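Local atomic coordinates of hypothetical protein HI1011 (Haemophilus influenzae, PDB entry 1YZY), a protein that catalyses the ATP-dependent phosphorylation of 3-oxo-tetronate to 3-oxo-tetronate 4-phosphate, as a member of the four-carbon acid sugar kinase family. Residues A[96-101]-A[159-164]. Residues are numbered along the deposited sequence; the frame is centred on the assembly and turned at random.
Sequences VTDALL and QAKGKT
The carboxylate of Asp98, on helix 93-104, meets the backbone of Lys161 in the loop between helix 152-159 and strand 164-167, within the sugar-binding N-terminal domain. Its OD2 accepts a nearly straight hydrogen bond from Lys161 N, 3.0 Å long with an N-H...O angle of 168°. The amide arrives on the syn side of the oxygen, tilted 25° out of the carboxylate plane. CG stands anti to the carbonyl carbon and beside the backbone N (chi1 -77°), which carries the carboxylate from the helix flank to the loop. OD2 also packs 3.5 Å from CB of Lys161, with the methyl of Ala160 near it. The side chain of Lys161 crosses that of Asp98 at about a right angle and then bends away, leaving NZ 6.7 Å from OD2, too far for a salt bridge, so any attraction between the opposite charges would act only at long range. OD1 is held separately, by a salt bridge to NE of Arg192 and a hydrogen bond with OH of Tyr193. The same hydroxyl is hydrogen-bonded to Gly162 N, so Tyr193, on strand 193-196, is linked to both the helix carboxylate and the loop backbone. A water donates to Asp98 OD2 at 3.2 Å and makes a weak bond to Gln159 O.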
loop_
_atom_site.group_PDB
_atom_site.type_symbol
_atom_site.label_atom_id
_atom_site.label_comp_id
_atom_site.label_asym_id
_atom_site.label_seq_id
_atom_site.Cartn_x
_atom_site.Cartn_y
_atom_site.Cartn_z
ATOM N N VAL A 96 11.903 -11.713 -11.775
ATOM C CA VAL A 96 11.135 -10.553 -12.219
ATOM C C VAL A 96 12.040 -9.419 -12.665
ATOM O O VAL A 96 11.755 -8.761 -13.664
ATOM C CB VAL A 96 10.157 -10.054 -11.122
ATOM C CG1 VAL A 96 9.445 -8.803 -11.577
ATOM C CG2 VAL A 96 9.127 -11.125 -10.818
ATOM N N THR A 97 13.114 -9.176 -11.919
ATOM C CA THR A 97 14.056 -8.115 -12.272
ATOM C C THR A 97 14.655 -8.422 -13.642
ATOM O O THR A 97 14.744 -7.549 -14.514
ATOM C CB THR A 97 15.198 -7.983 -11.210
ATOM O OG1 THR A 97 14.639 -7.617 -9.945
ATOM C CG2 THR A 97 16.206 -6.916 -11.610
ATOM N N ASP A 98 15.038 -9.679 -13.840
ATOM C CA ASP A 98 15.624 -10.104 -15.106
ATOM C C ASP A 98 14.656 -9.980 -16.268
ATOM O O ASP A 98 15.044 -9.563 -17.358
ATOM C CB ASP A 98 16.129 -11.531 -14.993
ATOM C CG ASP A 98 17.438 -11.576 -14.238
ATOM O OD1 ASP A 98 18.224 -10.613 -14.370
ATOM O OD2 ASP A 98 17.677 -12.565 -13.515
ATOM N N ALA A 99 13.412 -10.390 -16.046
ATOM C CA ALA A 99 12.389 -10.310 -17.080
ATOM C C ALA A 99 12.170 -8.849 -17.458
ATOM O O ALA A 99 12.056 -8.519 -18.637
ATOM C CB ALA A 99 11.097 -10.931 -16.578
ATOM N N LEU A 100 12.124 -7.982 -16.448
ATOM C CA LEU A 100 11.935 -6.553 -16.658
ATOM C C LEU A 100 13.110 -5.948 -17.403
ATOM O O LEU A 100 12.926 -5.127 -18.309
ATOM C CB LEU A 100 11.730 -5.835 -15.322
ATOM C CG LEU A 100 10.458 -6.204 -14.545
ATOM C CD1 LEU A 100 10.368 -5.420 -13.234
ATOM C CD2 LEU A 100 9.242 -5.941 -15.411
ATOM N N LEU A 101 14.321 -6.331 -16.998
ATOM C CA LEU A 101 15.536 -5.841 -17.645
ATOM C C LEU A 101 15.547 -6.247 -19.107
ATOM O O LEU A 101 15.866 -5.444 -19.980
ATOM C CB LEU A 101 16.783 -6.385 -16.940
ATOM C CG LEU A 101 17.227 -5.648 -15.674
ATOM C CD1 LEU A 101 18.316 -6.433 -14.977
ATOM C CD2 LEU A 101 17.705 -4.240 -16.023
ATOM N N GLN A 159 18.896 -16.475 -6.788
ATOM C CA GLN A 159 17.705 -16.442 -7.639
ATOM C C GLN A 159 17.813 -15.639 -8.929
ATOM O O GLN A 159 16.813 -15.475 -9.639
ATOM C CB GLN A 159 16.525 -15.887 -6.841
ATOM C CG GLN A 159 17.022 -14.640 -6.123
ATOM C CD GLN A 159 15.962 -13.970 -5.297
ATOM O OE1 GLN A 159 15.180 -13.182 -5.811
ATOM N NE2 GLN A 159 15.942 -14.261 -4.005
ATOM N N ALA A 160 18.986 -15.096 -9.228
ATOM C CA ALA A 160 19.141 -14.299 -10.437
ATOM C C ALA A 160 19.966 -14.983 -11.523
ATOM O O ALA A 160 20.704 -15.929 -11.256
ATOM C CB ALA A 160 19.740 -12.946 -10.092
ATOM N N LYS A 161 19.791 -14.528 -12.762
ATOM C CA LYS A 161 20.527 -15.067 -13.901
ATOM C C LYS A 161 21.898 -14.388 -14.020
ATOM O O LYS A 161 22.800 -14.911 -14.678
ATOM C CB LYS A 161 19.744 -14.852 -15.203
ATOM C CG LYS A 161 19.127 -16.109 -15.806
ATOM C CD LYS A 161 17.871 -16.548 -15.074
ATOM C CE LYS A 161 17.349 -17.879 -15.612
ATOM N NZ LYS A 161 18.210 -19.040 -15.216
ATOM N N GLY A 162 22.026 -13.200 -13.426
ATOM C CA GLY A 162 23.274 -12.454 -13.469
ATOM C C GLY A 162 23.986 -12.386 -12.127
ATOM O O GLY A 162 23.632 -13.115 -11.188
ATOM N N LYS A 163 25.003 -11.524 -12.047
ATOM C CA LYS A 163 25.795 -11.343 -10.821
ATOM C C LYS A 163 25.570 -9.995 -10.130
ATOM O O LYS A 163 25.497 -8.952 -10.785
ATOM C CB LYS A 163 27.284 -11.561 -11.109
ATOM C CG LYS A 163 27.609 -12.999 -11.504
ATOM C CD LYS A 163 27.238 -13.961 -10.388
ATOM C CE LYS A 163 27.458 -15.397 -10.803
ATOM N NZ LYS A 163 27.051 -16.313 -9.707
ATOM N N THR A 164 25.512 -10.036 -8.804
ATOM C CA THR A 164 25.256 -8.859 -7.978
ATOM C C THR A 164 26.499 -8.212 -7.339
ATOM O O THR A 164 27.289 -8.886 -6.667
ATOM C CB THR A 164 24.244 -9.218 -6.861
ATOM O OG1 THR A 164 23.200 -10.034 -7.409
ATOM C CG2 THR A 164 23.628 -7.964 -6.264
HETATM O O HOH W 1 16.155 -15.290 -12.902
#